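Local structure of 2,4-dihydroxyhept-2-ene-1,7-dioic acid aldolase (Kordia algicida OT-1, 6BDE) at residues 2-5 against 6-9; 75-78 against 79-83; 36-40 against 41-45. The protein binds heme b and, as a member of the heme nitric oxide/oxygen (H-NOX) family, probably works as a gas sensor in nitric oxide signalling. The protein carries 1 engineered substitution. One frame throughout, in Å; residues are numbered along the deposited sequence.

Contact 1: 2-5 against 6-9. With HEM (protoporphyrin IX containing Fe), chain B.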
loop_
_atom_site.group_PDB
_atom_site.type_symbol
_atom_site.label_atom_id
_atom_site.label_comp_id
_atom_site.label_asym_id
_atom_site.label_seq_id
_atom_site.Cartn_x
_atom_site.Cartn_y
_atom_site.Cartn_z
ATOM N N LYS A 2 7.186 3.816 9.299
ATOM C CA LYS A 2 6.625 4.891 10.102
ATOM C C LYS A 2 5.429 4.396 10.908
ATOM O O LYS A 2 4.730 3.457 10.516
ATOM C CB LYS A 2 6.210 6.065 9.212
ATOM C CG LYS A 2 7.375 6.764 8.527
ATOM C CD LYS A 2 8.486 7.097 9.515
ATOM C CE LYS A 2 8.049 8.151 10.523
ATOM N NZ LYS A 2 9.036 8.308 11.626
ATOM N N GLY A 3 5.201 5.044 12.052
ATOM C CA GLY A 3 4.144 4.620 12.951
ATOM C C GLY A 3 2.744 4.821 12.411
ATOM O O GLY A 3 1.817 4.141 12.864
ATOM N N ILE A 4 2.568 5.738 11.456
ATOM C CA ILE A 4 1.250 5.944 10.861
ATOM C C ILE A 4 0.780 4.680 10.153
ATOM O O ILE A 4 -0.423 4.389 10.117
ATOM C CB ILE A 4 1.276 7.158 9.909
ATOM C CG1 ILE A 4 -0.101 7.387 9.282
ATOM C CG2 ILE A 4 2.343 6.984 8.836
ATOM C CD1 ILE A 4 -1.131 7.923 10.251
ATOM N N ILE A 5 1.711 3.902 9.599
ATOM C CA ILE A 5 1.342 2.641 8.964
ATOM C C ILE A 5 0.854 1.644 10.006
ATOM O O ILE A 5 -0.080 0.873 9.757
ATOM C CB ILE A 5 2.528 2.087 8.156
ATOM C CG1 ILE A 5 3.080 3.164 7.222
ATOM C CG2 ILE A 5 2.109 0.863 7.359
ATOM C CD1 ILE A 5 2.078 3.648 6.198
ATOM N N PHE A 6 1.468 1.648 11.192
ATOM C CA PHE A 6 1.049 0.733 12.249
ATOM C C PHE A 6 -0.302 1.138 12.828
ATOM O O PHE A 6 -1.189 0.297 13.006
ATOM C CB PHE A 6 2.107 0.685 13.353
ATOM C CG PHE A 6 3.324 -0.120 12.997
ATOM C CD1 PHE A 6 3.348 -1.491 13.195
ATOM C CD2 PHE A 6 4.449 0.496 12.474
ATOM C CE1 PHE A 6 4.470 -2.233 12.872
ATOM C CE2 PHE A 6 5.574 -0.239 12.149
ATOM C CZ PHE A 6 5.584 -1.606 12.348
ATOM N N THR A 7 -0.474 2.430 13.125
ATOM C CA THR A 7 -1.697 2.882 13.783
ATOM C C THR A 7 -2.917 2.696 12.889
ATOM O O THR A 7 -3.968 2.233 13.349
ATOM C CB THR A 7 -1.558 4.347 14.202
ATOM O OG1 THR A 7 -1.301 5.156 13.047
ATOM C CG2 THR A 7 -0.418 4.511 15.198
ATOM N N GLU A 8 -2.799 3.053 11.608
ATOM C CA GLU A 8 -3.920 2.879 10.688
ATOM C C GLU A 8 -4.221 1.407 10.443
ATOM O O GLU A 8 -5.384 1.040 10.236
ATOM C CB GLU A 8 -3.633 3.586 9.364
ATOM C CG GLU A 8 -3.561 5.102 9.466
ATOM C CD GLU A 8 -4.914 5.742 9.715
ATOM O OE1 GLU A 8 -5.944 5.092 9.434
ATOM O OE2 GLU A 8 -4.948 6.897 10.189
ATOM N N PHE A 9 -3.195 0.554 10.465
ATOM C CA PHE A 9 -3.408 -0.875 10.254
ATOM C C PHE A 9 -4.177 -1.490 11.415
ATOM O O PHE A 9 -5.182 -2.181 11.209
ATOM C CB PHE A 9 -2.063 -1.580 10.061
ATOM C CG PHE A 9 -2.150 -3.081 10.104
ATOM C CD1 PHE A 9 -2.694 -3.790 9.046
ATOM C CD2 PHE A 9 -1.677 -3.783 11.201
ATOM C CE1 PHE A 9 -2.771 -5.172 9.084
ATOM C CE2 PHE A 9 -1.752 -5.165 11.245
ATOM C CZ PHE A 9 -2.299 -5.860 10.184
HETATM C CHA HEM B . 5.125 3.127 1.997
HETATM C CHB HEM B . 3.110 8.167 1.858
HETATM C CHC HEM B . 1.102 7.243 -3.191
HETATM C CHD HEM B . 2.907 2.104 -2.953
HETATM C C1A HEM B . 4.528 4.722 2.059
HETATM C C2A HEM B . 4.634 5.183 3.392
HETATM C C3A HEM B . 4.139 6.423 3.350
HETATM C C4A HEM B . 3.767 6.610 2.004
HETATM C CMA HEM B . 4.011 7.416 4.503
HETATM C CAA HEM B . 5.214 4.448 4.600
HETATM C CBA HEM B . 6.716 4.743 4.655
HETATM C CGA HEM B . 7.353 4.158 5.913
HETATM O O1A HEM B . 8.535 4.469 6.220
HETATM O O2A HEM B . 6.703 3.366 6.645
HETATM C C1B HEM B . 2.371 8.134 0.377
HETATM C C2B HEM B . 1.395 9.268 0.008
HETATM C C3B HEM B . 0.917 8.966 -1.301
HETATM C C4B HEM B . 1.611 7.688 -1.674
HETATM C CMB HEM B . 1.029 10.475 0.872
HETATM C CAB HEM B . -0.062 9.760 -2.159
HETATM C CBB HEM B . 0.178 11.019 -2.462
HETATM C C1C HEM B . 1.572 5.597 -3.253
HETATM C C2C HEM B . 0.903 4.929 -4.303
HETATM C C3C HEM B . 1.353 3.664 -4.238
HETATM C C4C HEM B . 2.261 3.661 -3.162
HETATM C CMC HEM B . -0.102 5.514 -5.292
HETATM C CAC HEM B . 0.976 2.493 -5.138
HETATM C CBC HEM B . 1.806 2.104 -6.082
HETATM C C1D HEM B . 3.613 2.213 -1.438
HETATM C C2D HEM B . 3.938 0.823 -0.943
HETATM C C3D HEM B . 4.518 1.022 0.339
HETATM C C4D HEM B . 4.518 2.547 0.580
HETATM C CMD HEM B . 3.717 -0.506 -1.661
HETATM C CAD HEM B . 5.037 -0.064 1.281
HETATM C CBD HEM B . 6.537 0.083 1.517
HETATM C CGD HEM B . 7.282 -0.856 0.575
HETATM O O1D HEM B . 6.664 -1.403 -0.376
HETATM O O2D HEM B . 8.509 -1.074 0.751
HETATM N NA HEM B . 3.916 5.542 1.105
HETATM N NB HEM B . 2.490 7.018 -0.679
HETATM N NC HEM B . 2.415 4.846 -2.426
HETATM N ND HEM B . 3.856 3.376 -0.541
HETATM FE FE HEM B . 3.618 5.354 -0.887
#

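Contact 2: 75-78 against 79-83. With HEM (protoporphyrin IX containing Fe), chain B.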
loop_
_atom_site.group_PDB
_atom_site.type_symbol
_atom_site.label_atom_id
_atom_site.label_comp_id
_atom_site.label_asym_id
_atom_site.label_seq_id
_atom_site.Cartn_x
_atom_site.Cartn_y
_atom_site.Cartn_z
ATOM N N PHE A 75 -5.452 4.795 1.083
ATOM C CA PHE A 75 -5.662 5.873 0.123
ATOM C C PHE A 75 -6.567 6.952 0.703
ATOM O O PHE A 75 -6.373 8.144 0.437
ATOM C CB PHE A 75 -6.248 5.321 -1.176
ATOM C CG PHE A 75 -6.261 6.315 -2.304
ATOM C CD1 PHE A 75 -5.197 6.395 -3.186
ATOM C CD2 PHE A 75 -7.337 7.171 -2.481
ATOM C CE1 PHE A 75 -5.205 7.309 -4.225
ATOM C CE2 PHE A 75 -7.351 8.086 -3.516
ATOM C CZ PHE A 75 -6.283 8.155 -4.389
ATOM N N SER A 76 -7.562 6.553 1.498
ATOM C CA SER A 76 -8.416 7.534 2.159
ATOM C C SER A 76 -7.637 8.354 3.178
ATOM O O SER A 76 -7.944 9.533 3.388
ATOM C CB SER A 76 -9.602 6.837 2.827
ATOM O OG SER A 76 -9.183 6.084 3.951
ATOM N N VAL A 77 -6.633 7.752 3.822
ATOM C CA VAL A 77 -5.748 8.518 4.694
ATOM C C VAL A 77 -4.971 9.545 3.882
ATOM O O VAL A 77 -4.738 10.672 4.334
ATOM C CB VAL A 77 -4.804 7.574 5.463
ATOM C CG1 VAL A 77 -3.946 8.360 6.445
ATOM C CG2 VAL A 77 -5.599 6.494 6.181
ATOM N N ILE A 78 -4.564 9.171 2.669
ATOM C CA ILE A 78 -3.894 10.114 1.780
ATOM C C ILE A 78 -4.861 11.200 1.329
ATOM O O ILE A 78 -4.498 12.381 1.246
ATOM C CB ILE A 78 -3.290 9.362 0.581
ATOM C CG1 ILE A 78 -2.073 8.545 1.023
ATOM C CG2 ILE A 78 -2.941 10.334 -0.532
ATOM C CD1 ILE A 78 -1.763 7.375 0.117
ATOM N N GLU A 79 -6.107 10.818 1.031
ATOM C CA GLU A 79 -7.100 11.784 0.571
ATOM C C GLU A 79 -7.331 12.882 1.601
ATOM O O GLU A 79 -7.446 14.060 1.247
ATOM C CB GLU A 79 -8.416 11.071 0.259
ATOM C CG GLU A 79 -8.608 10.687 -1.194
ATOM C CD GLU A 79 -9.882 9.896 -1.413
ATOM O OE1 GLU A 79 -10.181 9.008 -0.584
ATOM O OE2 GLU A 79 -10.587 10.161 -2.408
ATOM N N ASP A 80 -7.392 12.516 2.880
ATOM C CA ASP A 80 -7.749 13.465 3.925
ATOM C C ASP A 80 -6.552 14.195 4.521
ATOM O O ASP A 80 -6.744 15.191 5.227
ATOM C CB ASP A 80 -8.510 12.746 5.042
ATOM C CG ASP A 80 -9.631 11.867 4.511
ATOM O OD1 ASP A 80 -10.111 12.128 3.389
ATOM O OD2 ASP A 80 -10.029 10.915 5.215
ATOM N N SER A 81 -5.332 13.731 4.264
ATOM C CA SER A 81 -4.149 14.351 4.846
ATOM C C SER A 81 -3.329 15.142 3.841
ATOM O O SER A 81 -2.692 16.131 4.219
ATOM C CB SER A 81 -3.257 13.291 5.500
ATOM O OG SER A 81 -3.859 12.797 6.680
ATOM N N TYR A 82 -3.332 14.746 2.573
ATOM C CA TYR A 82 -2.594 15.459 1.532
ATOM C C TYR A 82 -3.465 15.642 0.293
ATOM O O TYR A 82 -3.167 15.102 -0.774
ATOM C CB TYR A 82 -1.304 14.712 1.204
ATOM C CG TYR A 82 -0.509 14.271 2.417
ATOM C CD1 TYR A 82 -0.736 13.039 3.024
ATOM C CD2 TYR A 82 0.453 15.106 2.971
ATOM C CE1 TYR A 82 0.002 12.641 4.129
ATOM C CE2 TYR A 82 1.188 14.718 4.079
ATOM C CZ TYR A 82 0.961 13.487 4.653
ATOM O OH TYR A 82 1.697 13.107 5.755
ATOM N N PRO A 83 -4.550 16.415 0.384
ATOM C CA PRO A 83 -5.381 16.624 -0.813
ATOM C C PRO A 83 -4.718 17.496 -1.866
ATOM O O PRO A 83 -5.004 17.331 -3.058
ATOM C CB PRO A 83 -6.647 17.284 -0.256
ATOM C CG PRO A 83 -6.173 17.995 0.949
ATOM C CD PRO A 83 -5.062 17.174 1.538
HETATM C CHA HEM B . 5.125 3.127 1.997
HETATM C CHB HEM B . 3.110 8.167 1.858
HETATM C CHC HEM B . 1.102 7.243 -3.191
HETATM C CHD HEM B . 2.907 2.104 -2.953
HETATM C C1A HEM B . 4.528 4.722 2.059
HETATM C C2A HEM B . 4.634 5.183 3.392
HETATM C C3A HEM B . 4.139 6.423 3.350
HETATM C C4A HEM B . 3.767 6.610 2.004
HETATM C CMA HEM B . 4.011 7.416 4.503
HETATM C CAA HEM B . 5.214 4.448 4.600
HETATM C CBA HEM B . 6.716 4.743 4.655
HETATM C CGA HEM B . 7.353 4.158 5.913
HETATM O O1A HEM B . 8.535 4.469 6.220
HETATM O O2A HEM B . 6.703 3.366 6.645
HETATM C C1B HEM B . 2.371 8.134 0.377
HETATM C C2B HEM B . 1.395 9.268 0.008
HETATM C C3B HEM B . 0.917 8.966 -1.301
HETATM C C4B HEM B . 1.611 7.688 -1.674
HETATM C CMB HEM B . 1.029 10.475 0.872
HETATM C CAB HEM B . -0.062 9.760 -2.159
HETATM C CBB HEM B . 0.178 11.019 -2.462
HETATM C C1C HEM B . 1.572 5.597 -3.253
HETATM C C2C HEM B . 0.903 4.929 -4.303
HETATM C C3C HEM B . 1.353 3.664 -4.238
HETATM C C4C HEM B . 2.261 3.661 -3.162
HETATM C CMC HEM B . -0.102 5.514 -5.292
HETATM C CAC HEM B . 0.976 2.493 -5.138
HETATM C CBC HEM B . 1.806 2.104 -6.082
HETATM C C1D HEM B . 3.613 2.213 -1.438
HETATM C C2D HEM B . 3.938 0.823 -0.943
HETATM C C3D HEM B . 4.518 1.022 0.339
HETATM C C4D HEM B . 4.518 2.547 0.580
HETATM C CMD HEM B . 3.717 -0.506 -1.661
HETATM C CAD HEM B . 5.037 -0.064 1.281
HETATM C CBD HEM B . 6.537 0.083 1.517
HETATM C CGD HEM B . 7.282 -0.856 0.575
HETATM O O1D HEM B . 6.664 -1.403 -0.376
HETATM O O2D HEM B . 8.509 -1.074 0.751
HETATM N NA HEM B . 3.916 5.542 1.105
HETATM N NB HEM B . 2.490 7.018 -0.679
HETATM N NC HEM B . 2.415 4.846 -2.426
HETATM N ND HEM B . 3.856 3.376 -0.541
HETATM FE FE HEM B . 3.618 5.354 -0.887
#

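Contact 3: 36-40 against 41-45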
loop_
_atom_site.group_PDB
_atom_site.type_symbol
_atom_site.label_atom_id
_atom_site.label_comp_id
_atom_site.label_asym_id
_atom_site.label_seq_id
_atom_site.Cartn_x
_atom_site.Cartn_y
_atom_site.Cartn_z
ATOM N N VAL A 36 2.768 -0.569 21.064
ATOM C CA VAL A 36 2.433 0.838 21.257
ATOM C C VAL A 36 3.173 1.651 20.204
ATOM O O VAL A 36 4.411 1.667 20.176
ATOM C CB VAL A 36 2.778 1.318 22.673
ATOM C CG1 VAL A 36 2.010 2.590 22.997
ATOM C CG2 VAL A 36 2.471 0.229 23.689
ATOM N N TYR A 37 2.415 2.338 19.351
ATOM C CA TYR A 37 2.971 3.084 18.236
ATOM C C TYR A 37 2.473 4.520 18.257
ATOM O O TYR A 37 1.348 4.802 18.679
ATOM C CB TYR A 37 2.600 2.445 16.892
ATOM C CG TYR A 37 2.979 0.991 16.780
ATOM C CD1 TYR A 37 4.278 0.616 16.478
ATOM C CD2 TYR A 37 2.035 -0.008 16.977
ATOM C CE1 TYR A 37 4.628 -0.713 16.374
ATOM C CE2 TYR A 37 2.375 -1.342 16.876
ATOM C CZ TYR A 37 3.674 -1.689 16.575
ATOM O OH TYR A 37 4.020 -3.018 16.472
ATOM N N THR A 38 3.328 5.424 17.788
ATOM C CA THR A 38 2.969 6.811 17.544
ATOM C C THR A 38 3.170 7.122 16.067
ATOM O O THR A 38 4.011 6.511 15.400
ATOM C CB THR A 38 3.803 7.772 18.397
ATOM O OG1 THR A 38 3.539 9.121 17.993
ATOM C CG2 THR A 38 5.286 7.485 18.229
ATOM N N SER A 39 2.397 8.093 15.568
ATOM C CA SER A 39 2.357 8.360 14.131
ATOM C C SER A 39 3.726 8.735 13.580
ATOM O O SER A 39 4.069 8.366 12.451
ATOM C CB SER A 39 1.351 9.470 13.831
ATOM O OG SER A 39 0.030 9.053 14.115
ATOM N N ILE A 40 4.517 9.478 14.349
ATOM C CA ILE A 40 5.798 9.973 13.861
ATOM C C ILE A 40 6.919 9.047 14.311
ATOM O O ILE A 40 8.102 9.342 14.109
ATOM C CB ILE A 40 6.046 11.417 14.331
ATOM C CG1 ILE A 40 6.299 11.448 15.840
ATOM C CG2 ILE A 40 4.868 12.303 13.953
ATOM C CD1 ILE A 40 7.187 12.591 16.283
ATOM N N GLY A 41 6.559 7.920 14.916
ATOM C CA GLY A 41 7.557 6.954 15.315
ATOM C C GLY A 41 8.108 6.174 14.136
ATOM O O GLY A 41 7.523 6.113 13.055
ATOM N N THR A 42 9.267 5.562 14.361
ATOM C CA THR A 42 9.931 4.741 13.355
ATOM C C THR A 42 10.205 3.375 13.961
ATOM O O THR A 42 10.884 3.275 14.987
ATOM C CB THR A 42 11.232 5.388 12.877
ATOM O OG1 THR A 42 10.941 6.655 12.274
ATOM C CG2 THR A 42 11.914 4.496 11.858
ATOM N N TYR A 43 9.681 2.329 13.326
ATOM C CA TYR A 43 9.729 0.980 13.865
ATOM C C TYR A 43 10.185 0.004 12.791
ATOM O O TYR A 43 10.012 0.246 11.593
ATOM C CB TYR A 43 8.359 0.554 14.411
ATOM C CG TYR A 43 7.734 1.573 15.336
ATOM C CD1 TYR A 43 6.945 2.603 14.837
ATOM C CD2 TYR A 43 7.939 1.510 16.706
ATOM C CE1 TYR A 43 6.376 3.538 15.680
ATOM C CE2 TYR A 43 7.374 2.440 17.557
ATOM C CZ TYR A 43 6.594 3.451 17.037
ATOM O OH TYR A 43 6.031 4.377 17.884
ATOM N N ARG A 44 10.769 -1.105 13.239
ATOM C CA ARG A 44 11.232 -2.137 12.324
ATOM C C ARG A 44 10.055 -2.778 11.602
ATOM O O ARG A 44 9.002 -3.025 12.196
ATOM C CB ARG A 44 12.021 -3.205 13.083
ATOM C CG ARG A 44 13.365 -2.739 13.629
ATOM C CD ARG A 44 14.050 -1.777 12.675
ATOM N NE ARG A 44 13.963 -0.396 13.139
ATOM C CZ ARG A 44 13.830 0.654 12.335
ATOM N NH1 ARG A 44 13.766 0.482 11.022
ATOM N NH2 ARG A 44 13.759 1.876 12.844
ATOM N N PHE A 45 10.239 -3.051 10.307
ATOM C CA PHE A 45 9.184 -3.702 9.538
ATOM C C PHE A 45 8.922 -5.118 10.036
ATOM O O PHE A 45 7.819 -5.646 9.848
ATOM C CB PHE A 45 9.543 -3.725 8.052
ATOM C CG PHE A 45 8.589 -4.528 7.214
ATOM C CD1 PHE A 45 7.341 -4.023 6.887
ATOM C CD2 PHE A 45 8.932 -5.793 6.767
ATOM C CE1 PHE A 45 6.459 -4.762 6.121
ATOM C CE2 PHE A 45 8.055 -6.536 6.001
ATOM C CZ PHE A 45 6.816 -6.020 5.678
#

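Contact 1: 2-5 against 6-9
Thr7 lies one turn on from Gly3 and Ile4 and bonds to both. Its amide N donates to Gly3 O at 2.9 Å, while its hydroxyl folds back so that OG1 sits 3.2 Å from Ile4 O. The torsion explains the fold-back: OG1 stands between the backbone N and the carbonyl carbon (chi1 59°), facing the preceding turn, and it meets Ile4 O from above the carbonyl plane, away from a lone pair. Glu8 N comes to the same oxygen from the same face, at 3.1 Å, giving Ile4 O two donors.

All this belongs to the first turns of helix 3-17, whose start lies against the heme of this H-NOX fold. Here the buried side is dense. Lys2 N donates to propionate oxygen O2A of the heme at 2.7 Å in a nearly straight bond (165°), and Ile5 lays CD1 3.6 Å from heme CAA. The Phe6 ring turns an edge back along the helix, CD2 lying 3.6 Å from Lys2 O, and also stacks with Tyr37. Phe9 is bonded through its N to Ile5 O, but its ring leads off to Met48, Leu52 and Leu55 of helix 45-59. The Lys2 chain, bent at chi2 and chi3, carries NZ to Thr42 OG1 and Ile40 O.

The partly exposed side is more loosely filled. Ile4 and Glu8 run side by side in the same direction, with Ile4 CD1 3.8 Å from Glu8 CG; beyond that, Glu8 leans on Tyr70 and Val77 of helix 63-81, and its OE1 makes a weak bond to His73 NE2.

Contact 2: 75-78 against 79-83
The last turn of helix 63-81 forms part of the heme pocket wall, and Ile78 leans onto the porphyrin. Its CD1 lies over pyrrole B, 3.4 Å from heme C3B, on the face opposite to the one toward which the iron is drawn, consistent with the distal side, His104 being the axial ligand. CG2 of Ile78, anti to the backbone N, is directed instead at the vinyl group.

Farther round the helix, Phe75 and Glu79 cross at a slant, ring and carboxylate planes 57° apart. Phe75 CE2 meets Glu79 CG at 3.7 Å, and the extended glutamate chain brings OE1 back to 3.6 Å from Ser76 CA. Beneath the side chains, Glu79 N donates to Phe75 O at 2.8 Å. Leu86 of helix 83-87 touches both side chains, and Thr150 of helix 140-153 also packs on Phe75. With an alanine in place of Glu79, the Phe75 ring would probably lose its cover along CE2 and CD2, leaving a gap beside it.

On the exposed side Asp80 N bonds to Ser76 O, yet its carboxylate also faces that oxygen, acceptor against acceptor, an arrangement likely to be mildly unfavourable. The helix runs out at Tyr82, whose N still donates to Ile78 O at 3.0 Å while its ring reaches the porphyrin rim, Tyr82 CD1 resting 3.8 Å from heme methyl CMB.

Contact 3: 36-40 against 41-45
Tyr37 drives the edge of its ring into the face of Tyr43, a T-shaped pair with centroids 4.8 Å apart and planes at 85°. The touching atom is Tyr37 CD1, which stands 3.5 Å above the Tyr43 ring plane and over its centre, so that it is nearly equidistant from all six ring carbons. Tyr43 is put there by its first torsion, CG anti to the carbonyl carbon (chi1 -49°), which swings the ring back toward 36-40 and lays its hydroxyl against the backbone. There Thr38 N donates to Tyr43 OH at 2.9 Å and 159°. The bond holds the phenol at its far end while the Tyr37 edge covers one face.

Thr38 crosses Tyr43 at about a right angle, and its CG2 crowds the same hydroxyl at 3.2 Å. Thr38 O lies in the Tyr43 ring plane, at the edge, 3.8 Å from CE1.

Between the two tyrosines the chain reverses through a type I beta turn, Thr38 to Gly41, in the loop that joins helices 19-27 and 45-59. Gly41 N closes it onto Thr38 O at 3.0 Å. Space is tight at Gly41: a CB there would fall 2.4 Å from Tyr43 OH and also clash with Thr38 CG2. Farther out, Tyr37 OH bonds to Glu47 OE1, and past Tyr43 the chain sends Arg44 NH1 into a salt bridge with OE2 of the heme-binding Glu115.

In the fold
Contact 1 is buried, contact 2 partly buried, and contact 3 lies at the surface, its centre about 17 Å from that of the chain. Contacts 1 and 2 are both helical turns against the same heme, but the first adds a polar bond to a propionate to its aliphatic packing, while the second meets the heme by packing alone. They touch where Glu8 OE1 lies 3.6 Å from Val77 CG2. Contact 3 is a loop held by an aromatic pair, a turn bond and a backbone N-H to a phenol oxygen. It joins contact 1 through Gly3 N and Gly41 O, 2.7 Å apart; contacts 2 and 3 stay about 9 Å apart at their nearest atoms.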